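Local coordinates for putative Outer membrane protein (Helicobacter pylori, PDB 6GW5), which is the SabA adhesin of the outer membrane, whose extracellular domain probably recognises sialylated Lewis-type glycans on host cells, at residues Asn33-Glu36 / Leu37-Ser41; Val271-Tyr274 / Ala275-Phe279; Glu354-Thr357 / Thr358-Ala362. All blocks are in the same frame, centred on the assembly; numbering follows the deposited sequence.

Contact 1 of 3, residues Asn33-Glu36 / Leu37-Ser41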
loop_
_atom_site.group_PDB
_atom_site.type_symbol
_atom_site.label_atom_id
_atom_site.label_comp_id
_atom_site.label_asym_id
_atom_site.label_seq_id
_atom_site.Cartn_x
_atom_site.Cartn_y
_atom_site.Cartn_z
ATOM N N ASN A 33 9.280 -26.300 6.380
ATOM C CA ASN A 33 9.102 -27.436 7.311
ATOM C C ASN A 33 9.193 -26.992 8.754
ATOM O O ASN A 33 9.086 -27.799 9.662
ATOM C CB ASN A 33 10.191 -28.500 7.103
ATOM C CG ASN A 33 10.027 -29.229 5.806
ATOM O OD1 ASN A 33 8.979 -29.772 5.532
ATOM N ND2 ASN A 33 11.047 -29.218 4.980
ATOM N N ASN A 34 9.386 -25.697 8.964
ATOM C CA ASN A 34 9.469 -25.127 10.317
ATOM C C ASN A 34 8.096 -24.731 10.787
ATOM O O ASN A 34 7.626 -23.651 10.514
ATOM C CB ASN A 34 10.373 -23.926 10.315
ATOM C CG ASN A 34 10.556 -23.333 11.676
ATOM O OD1 ASN A 34 9.731 -23.478 12.595
ATOM N ND2 ASN A 34 11.647 -22.609 11.804
ATOM N N ILE A 35 7.459 -25.632 11.500
ATOM C CA ILE A 35 6.040 -25.516 11.765
ATOM C C ILE A 35 5.731 -24.297 12.601
ATOM O O ILE A 35 4.713 -23.657 12.417
ATOM C CB ILE A 35 5.535 -26.788 12.524
ATOM C CG1 ILE A 35 5.146 -27.893 11.536
ATOM C CG2 ILE A 35 4.347 -26.468 13.416
ATOM C CD1 ILE A 35 5.913 -29.183 11.781
ATOM N N GLU A 36 6.580 -24.016 13.557
ATOM C CA GLU A 36 6.306 -22.920 14.445
ATOM C C GLU A 36 6.430 -21.601 13.666
ATOM O O GLU A 36 5.625 -20.692 13.821
ATOM C CB GLU A 36 7.221 -22.977 15.667
ATOM C CG GLU A 36 6.726 -22.074 16.790
ATOM C CD GLU A 36 7.768 -21.805 17.903
ATOM O OE1 GLU A 36 8.806 -22.518 17.997
ATOM O OE2 GLU A 36 7.559 -20.847 18.693
ATOM N N LEU A 37 7.425 -21.507 12.805
ATOM C CA LEU A 37 7.566 -20.333 11.991
ATOM C C LEU A 37 6.372 -20.149 11.030
ATOM O O LEU A 37 5.863 -19.048 10.831
ATOM C CB LEU A 37 8.878 -20.416 11.226
ATOM C CG LEU A 37 9.081 -19.351 10.185
ATOM C CD1 LEU A 37 9.096 -17.977 10.833
ATOM C CD2 LEU A 37 10.369 -19.663 9.450
ATOM N N VAL A 38 5.941 -21.224 10.426
ATOM C CA VAL A 38 4.800 -21.157 9.506
ATOM C C VAL A 38 3.509 -20.754 10.215
ATOM O O VAL A 38 2.777 -19.911 9.713
ATOM C CB VAL A 38 4.629 -22.482 8.768
ATOM C CG1 VAL A 38 3.330 -22.535 7.994
ATOM C CG2 VAL A 38 5.776 -22.682 7.782
ATOM N N ASN A 39 3.230 -21.346 11.371
ATOM C CA ASN A 39 2.025 -20.993 12.158
ATOM C C ASN A 39 2.024 -19.571 12.632
ATOM O O ASN A 39 1.007 -18.907 12.674
ATOM C CB ASN A 39 1.836 -21.909 13.383
ATOM C CG ASN A 39 1.530 -23.342 12.986
ATOM O OD1 ASN A 39 0.995 -23.620 11.891
ATOM N ND2 ASN A 39 1.870 -24.263 13.857
ATOM N N SER A 40 3.196 -19.128 12.997
ATOM C CA SER A 40 3.422 -17.811 13.460
ATOM C C SER A 40 3.095 -16.771 12.368
ATOM O O SER A 40 2.412 -15.810 12.630
ATOM C CB SER A 40 4.883 -17.758 13.821
ATOM O OG SER A 40 5.112 -16.677 14.606
ATOM N N SER A 41 3.637 -16.981 11.178
ATOM C CA SER A 41 3.404 -16.192 9.986
ATOM C C SER A 41 1.942 -16.148 9.615
ATOM O O SER A 41 1.348 -15.062 9.379
ATOM C CB SER A 41 4.173 -16.836 8.843
ATOM O OG SER A 41 5.536 -16.875 9.175
#
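With chi1 of Asn-34 at -177°, CG stands trans to the backbone N and the side-chain amide turns forward over the first turn of helix 35-54, where it meets Leu-37. OD1 of Asn-34 accepts from N of Leu-37 at 3.0 Å. The N-H points almost straight at the oxygen (168°), yet the donor lies 61° out of the amide plane, so the bond is made above the carbonyl and not on a lone pair. Leu-37 also has its CG trans to the backbone N, and the two side chains cross at about a right angle: CG of Asn-34 is 3.4 Å from CB of Leu-37, while ND2 of Asn-34 comes to 4.0 Å from CD2 of Leu-37. The amide is thus laid across the root of the leucine.

While the side chain takes the N-H of Leu-37 at the start of the helix, the main-chain O of Asn-34 opens the regular i to i+4 series by accepting from N of Val-38 at 3.0 Å. Further on, Ile-35 and Asn-39 run side by side in the same direction, with CG2 of Ile-35 3.3 Å from ND2 of Asn-39; that amide nitrogen is held by the carbonyl of Gln-247. Ser-41 folds its hydroxyl back to donate to O of Leu-37 (OG to O 2.8 Å), which also receives the N-H of Ser-41 from the other face of the peptide plane.

Leu-37, Val-38 and Ser-41 rest against helix 317-346, at Val-341, Val-345 and Ala-338, so this side of the helix packs on helix 317-346. Between helix 3-32 and helix 35-54, at the end of the predicted coiled coil, this is a classic asparagine N-cap.

Contact 2 of 3, residues Val271-Tyr274 / Ala275-Phe279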
loop_
_atom_site.group_PDB
_atom_site.type_symbol
_atom_site.label_atom_id
_atom_site.label_comp_id
_atom_site.label_asym_id
_atom_site.label_seq_id
_atom_site.Cartn_x
_atom_site.Cartn_y
_atom_site.Cartn_z
ATOM N N VAL A 271 -3.347 -5.084 0.480
ATOM C CA VAL A 271 -4.050 -4.174 1.401
ATOM C C VAL A 271 -3.072 -3.106 1.835
ATOM O O VAL A 271 -3.343 -1.925 1.661
ATOM C CB VAL A 271 -4.628 -4.916 2.596
ATOM C CG1 VAL A 271 -5.116 -3.979 3.695
ATOM C CG2 VAL A 271 -5.812 -5.743 2.141
ATOM N N ILE A 272 -1.906 -3.526 2.327
ATOM C CA ILE A 272 -0.892 -2.579 2.727
ATOM C C ILE A 272 -0.463 -1.680 1.595
ATOM O O ILE A 272 -0.253 -0.500 1.779
ATOM C CB ILE A 272 0.364 -3.285 3.259
ATOM C CG1 ILE A 272 0.098 -3.953 4.610
ATOM C CG2 ILE A 272 1.536 -2.295 3.366
ATOM C CD1 ILE A 272 -0.212 -2.977 5.721
ATOM N N SER A 273 -0.275 -2.241 0.419
ATOM C CA SER A 273 0.177 -1.448 -0.680
ATOM C C SER A 273 -0.863 -0.336 -0.996
ATOM O O SER A 273 -0.497 0.796 -1.362
ATOM C CB SER A 273 0.470 -2.364 -1.834
ATOM O OG SER A 273 1.100 -1.624 -2.848
ATOM N N TYR A 274 -2.150 -0.634 -0.830
ATOM C CA TYR A 274 -3.214 0.368 -1.107
ATOM C C TYR A 274 -3.123 1.535 -0.136
ATOM O O TYR A 274 -3.155 2.727 -0.521
ATOM C CB TYR A 274 -4.604 -0.259 -1.030
ATOM C CG TYR A 274 -5.030 -1.043 -2.244
ATOM C CD1 TYR A 274 -4.741 -0.605 -3.540
ATOM C CD2 TYR A 274 -5.788 -2.207 -2.103
ATOM C CE1 TYR A 274 -5.156 -1.317 -4.656
ATOM C CE2 TYR A 274 -6.230 -2.914 -3.215
ATOM C CZ TYR A 274 -5.904 -2.468 -4.494
ATOM O OH TYR A 274 -6.332 -3.148 -5.613
ATOM N N ALA A 275 -2.921 1.200 1.125
ATOM C CA ALA A 275 -2.634 2.237 2.093
ATOM C C ALA A 275 -1.454 3.104 1.640
ATOM O O ALA A 275 -1.503 4.329 1.712
ATOM C CB ALA A 275 -2.381 1.642 3.464
ATOM N N GLN A 276 -0.397 2.479 1.177
ATOM C CA GLN A 276 0.777 3.233 0.728
ATOM C C GLN A 276 0.451 4.113 -0.508
ATOM O O GLN A 276 0.946 5.227 -0.629
ATOM C CB GLN A 276 1.905 2.254 0.434
ATOM C CG GLN A 276 3.154 2.840 -0.178
ATOM C CD GLN A 276 4.096 3.418 0.854
ATOM O OE1 GLN A 276 4.286 4.620 0.919
ATOM N NE2 GLN A 276 4.734 2.553 1.640
ATOM N N ASP A 277 -0.409 3.607 -1.384
ATOM C CA ASP A 277 -0.821 4.371 -2.524
ATOM C C ASP A 277 -1.501 5.693 -2.058
ATOM O O ASP A 277 -1.274 6.746 -2.637
ATOM C CB ASP A 277 -1.762 3.556 -3.450
ATOM C CG ASP A 277 -1.044 2.401 -4.205
ATOM O OD1 ASP A 277 0.158 2.529 -4.546
ATOM O OD2 ASP A 277 -1.705 1.362 -4.446
ATOM N N ILE A 278 -2.300 5.623 -0.994
ATOM C CA ILE A 278 -2.960 6.807 -0.474
ATOM C C ILE A 278 -1.936 7.773 0.077
ATOM O O ILE A 278 -1.990 8.983 -0.226
ATOM C CB ILE A 278 -3.991 6.500 0.647
ATOM C CG1 ILE A 278 -5.072 5.533 0.166
ATOM C CG2 ILE A 278 -4.668 7.783 1.125
ATOM C CD1 ILE A 278 -5.788 5.892 -1.134
ATOM N N PHE A 279 -1.067 7.272 0.942
ATOM C CA PHE A 279 0.028 8.077 1.467
ATOM C C PHE A 279 0.758 8.775 0.323
ATOM O O PHE A 279 1.042 9.942 0.395
ATOM C CB PHE A 279 1.019 7.199 2.231
ATOM C CG PHE A 279 2.136 7.974 2.834
ATOM C CD1 PHE A 279 1.945 8.646 4.027
ATOM C CD2 PHE A 279 3.381 8.095 2.179
ATOM C CE1 PHE A 279 2.957 9.421 4.575
ATOM C CE2 PHE A 279 4.400 8.860 2.714
ATOM C CZ PHE A 279 4.198 9.509 3.922
HETATM O O HOH W 1 2.147 0.994 -3.038
HETATM O O HOH W 2 -0.743 -1.097 -4.917
#
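Ser-273 and Asp-277, one turn apart on helix 255-283, meet through water and not directly: OG of Ser-273 and OD2 of Asp-277 remain 4.4 Å apart. Two waters are hydrogen-bonded to OG of Ser-273. One, 2.8 Å from that OG, donates to OD1 of Asp-277 at 2.9 Å. The other donates to OD2 of Asp-277 at 2.7 Å. Each carboxylate oxygen therefore has its own bridge to the same hydroxyl, and together the bridges hold the carboxylate at both oxygens.

The aspartate conformation makes this possible. Its CG lies trans to the carbonyl carbon (chi1 -70°), which folds the carboxylate back along the helix towards the preceding turn. Tyr-274 uses the same branch at chi1 -79°, and its ring passes beside the acid: CD1 of Tyr-274 is 3.7 Å from OD2 of Asp-277, an oblique approach with ring and carboxylate planes 62° apart. Ile-278 also sends CG1 backwards, to 3.5 Å from O of Tyr-274, the carbonyl that accepts the Ile-278 N-H. Beneath the side chains the regular i to i+4 bonding is unbroken, as in Asp-277 N to Ser-273 O at 2.8 Å.

The polar pair lies on the partly exposed side. Tyr-274 and Ile-278 face helix 215-240, at Gln-229, Ala-230 and Ile-226, while Val-271 and Ile-272 reach Phe-48 of helix 35-54 and Ala-275 packs on Val-328 of helix 317-346. With a hydrated polar pair on one side and mostly apolar packing on the others, this is typical of an amphipathic helix in an α-helical bundle.

Contact 3 of 3, residues Glu354-Thr357 / Thr358-Ala362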
loop_
_atom_site.group_PDB
_atom_site.type_symbol
_atom_site.label_atom_id
_atom_site.label_comp_id
_atom_site.label_asym_id
_atom_site.label_seq_id
_atom_site.Cartn_x
_atom_site.Cartn_y
_atom_site.Cartn_z
ATOM N N GLU A 354 13.974 -28.877 -7.402
ATOM C CA GLU A 354 15.028 -28.004 -7.894
ATOM C C GLU A 354 16.314 -28.252 -7.128
ATOM O O GLU A 354 17.388 -28.162 -7.703
ATOM C CB GLU A 354 14.609 -26.542 -7.734
ATOM C CG GLU A 354 15.600 -25.541 -8.309
ATOM C CD GLU A 354 15.041 -24.124 -8.268
ATOM O OE1 GLU A 354 14.001 -23.868 -8.934
ATOM O OE2 GLU A 354 15.646 -23.275 -7.569
ATOM N N ILE A 355 16.227 -28.492 -5.820
ATOM C CA ILE A 355 17.448 -28.733 -5.063
ATOM C C ILE A 355 18.074 -30.045 -5.486
ATOM O O ILE A 355 19.296 -30.137 -5.560
ATOM C CB ILE A 355 17.230 -28.663 -3.518
ATOM C CG1 ILE A 355 18.566 -28.466 -2.851
ATOM C CG2 ILE A 355 16.449 -29.872 -2.983
ATOM C CD1 ILE A 355 18.422 -28.225 -1.380
ATOM N N VAL A 356 17.231 -31.029 -5.813
ATOM C CA VAL A 356 17.740 -32.328 -6.230
ATOM C C VAL A 356 18.425 -32.175 -7.596
ATOM O O VAL A 356 19.557 -32.612 -7.750
ATOM C CB VAL A 356 16.655 -33.428 -6.251
ATOM C CG1 VAL A 356 17.211 -34.711 -6.829
ATOM C CG2 VAL A 356 16.145 -33.716 -4.865
ATOM N N THR A 357 17.737 -31.564 -8.565
ATOM C CA THR A 357 18.355 -31.320 -9.860
ATOM C C THR A 357 19.675 -30.596 -9.659
ATOM O O THR A 357 20.665 -30.956 -10.232
ATOM C CB THR A 357 17.474 -30.461 -10.765
ATOM O OG1 THR A 357 16.167 -31.010 -10.795
ATOM C CG2 THR A 357 17.992 -30.406 -12.153
ATOM N N THR A 358 19.656 -29.559 -8.853
ATOM C CA THR A 358 20.827 -28.754 -8.654
ATOM C C THR A 358 21.980 -29.523 -7.979
ATOM O O THR A 358 23.129 -29.291 -8.278
ATOM C CB THR A 358 20.465 -27.490 -7.876
ATOM O OG1 THR A 358 19.465 -26.779 -8.607
ATOM C CG2 THR A 358 21.677 -26.572 -7.706
ATOM N N TYR A 359 21.664 -30.449 -7.097
ATOM C CA TYR A 359 22.680 -31.244 -6.473
ATOM C C TYR A 359 23.310 -32.140 -7.493
ATOM O O TYR A 359 24.532 -32.252 -7.558
ATOM C CB TYR A 359 22.068 -32.080 -5.361
ATOM C CG TYR A 359 22.878 -33.297 -4.959
ATOM C CD1 TYR A 359 24.140 -33.180 -4.412
ATOM C CD2 TYR A 359 22.340 -34.578 -5.110
ATOM C CE1 TYR A 359 24.865 -34.313 -4.041
ATOM C CE2 TYR A 359 23.035 -35.711 -4.722
ATOM C CZ TYR A 359 24.301 -35.572 -4.185
ATOM O OH TYR A 359 24.994 -36.686 -3.777
ATOM N N ASN A 360 22.456 -32.846 -8.232
ATOM C CA ASN A 360 22.904 -33.740 -9.285
ATOM C C ASN A 360 23.763 -33.023 -10.310
ATOM O O ASN A 360 24.878 -33.455 -10.594
ATOM C CB ASN A 360 21.739 -34.469 -9.881
ATOM C CG ASN A 360 21.349 -35.664 -9.036
ATOM O OD1 ASN A 360 22.105 -36.623 -8.868
ATOM N ND2 ASN A 360 20.204 -35.600 -8.465
ATOM N N ASN A 361 23.317 -31.845 -10.730
ATOM C CA ASN A 361 24.126 -31.014 -11.617
ATOM C C ASN A 361 25.456 -30.685 -11.021
ATOM O O ASN A 361 26.461 -30.745 -11.703
ATOM C CB ASN A 361 23.409 -29.721 -12.052
ATOM C CG ASN A 361 22.253 -29.993 -13.010
ATOM O OD1 ASN A 361 22.258 -30.942 -13.801
ATOM N ND2 ASN A 361 21.254 -29.179 -12.926
ATOM N N ALA A 362 25.452 -30.345 -9.743
ATOM C CA ALA A 362 26.689 -29.967 -9.081
ATOM C C ALA A 362 27.625 -31.154 -8.955
ATOM O O ALA A 362 28.821 -31.000 -9.138
ATOM C CB ALA A 362 26.408 -29.358 -7.741
#
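This is an i to i+4 contact within helix 348-370, in which Thr-358 and its neighbours lean back on the preceding turn near the end of the domain where helix 348-370 lies against helix 3-32. OG1 of Thr-358 donates to O of Glu-354 at 2.7 Å, and N of the same threonine reaches that oxygen at 2.9 Å. The two donors come from opposite faces of the carbonyl plane, so the acceptor is gripped twice by one residue. The hydroxyl is brought there by a chi1 of -58°, which sets OG1 beside the backbone N; the buried polar group is thereby satisfied within its own helix.

The two helices pack as an antiparallel pair, with Val-22 and Leu-25 packed on Thr-358 and Glu-354, and Gln-21 NE2 bonded to the carboxylate of Glu-354.

Away from that interface, Asn-360 repeats the theme more loosely. Its backbone N meets O of Val-356 at 2.9 Å, almost linearly (179°), while ND2 adds a weak bond to the same oxygen at 3.1 Å and lies 3.5 Å from CG1 of Val-356. Thr-357 and Asn-361 also run alongside each other, CG2 of Thr-357 being 3.6 Å from ND2 of Asn-361, and Asn-361 meets Tyr-18 of helix 3-32 as well. OG1 of Thr-357 bonds back to the carbonyl of Thr-353, and the Tyr-359 ring stacks with Tyr-399.

In the fold
The three contacts follow one another along the chain and lie on three helices, 35-54, 255-283 and 348-370. Contact 2 sits about 2 Å from the centre of the chain, contact 1 about 25 Å and contact 3 about 38 Å. The centres of contacts 2 and 3 are about 40 Å apart; that of contact 1 lies about 27 Å from the former and 26 Å from the latter. None touches another. Helix 35-54 nevertheless joins contacts 1 and 2, since Phe-48 packs on Val-271 and Ile-272, and helix 317-346 covers both. Contact 3 belongs with helix 3-32, on the far side of the break at 33-34, consistent with an elongated adhesin domain built from successive helical segments.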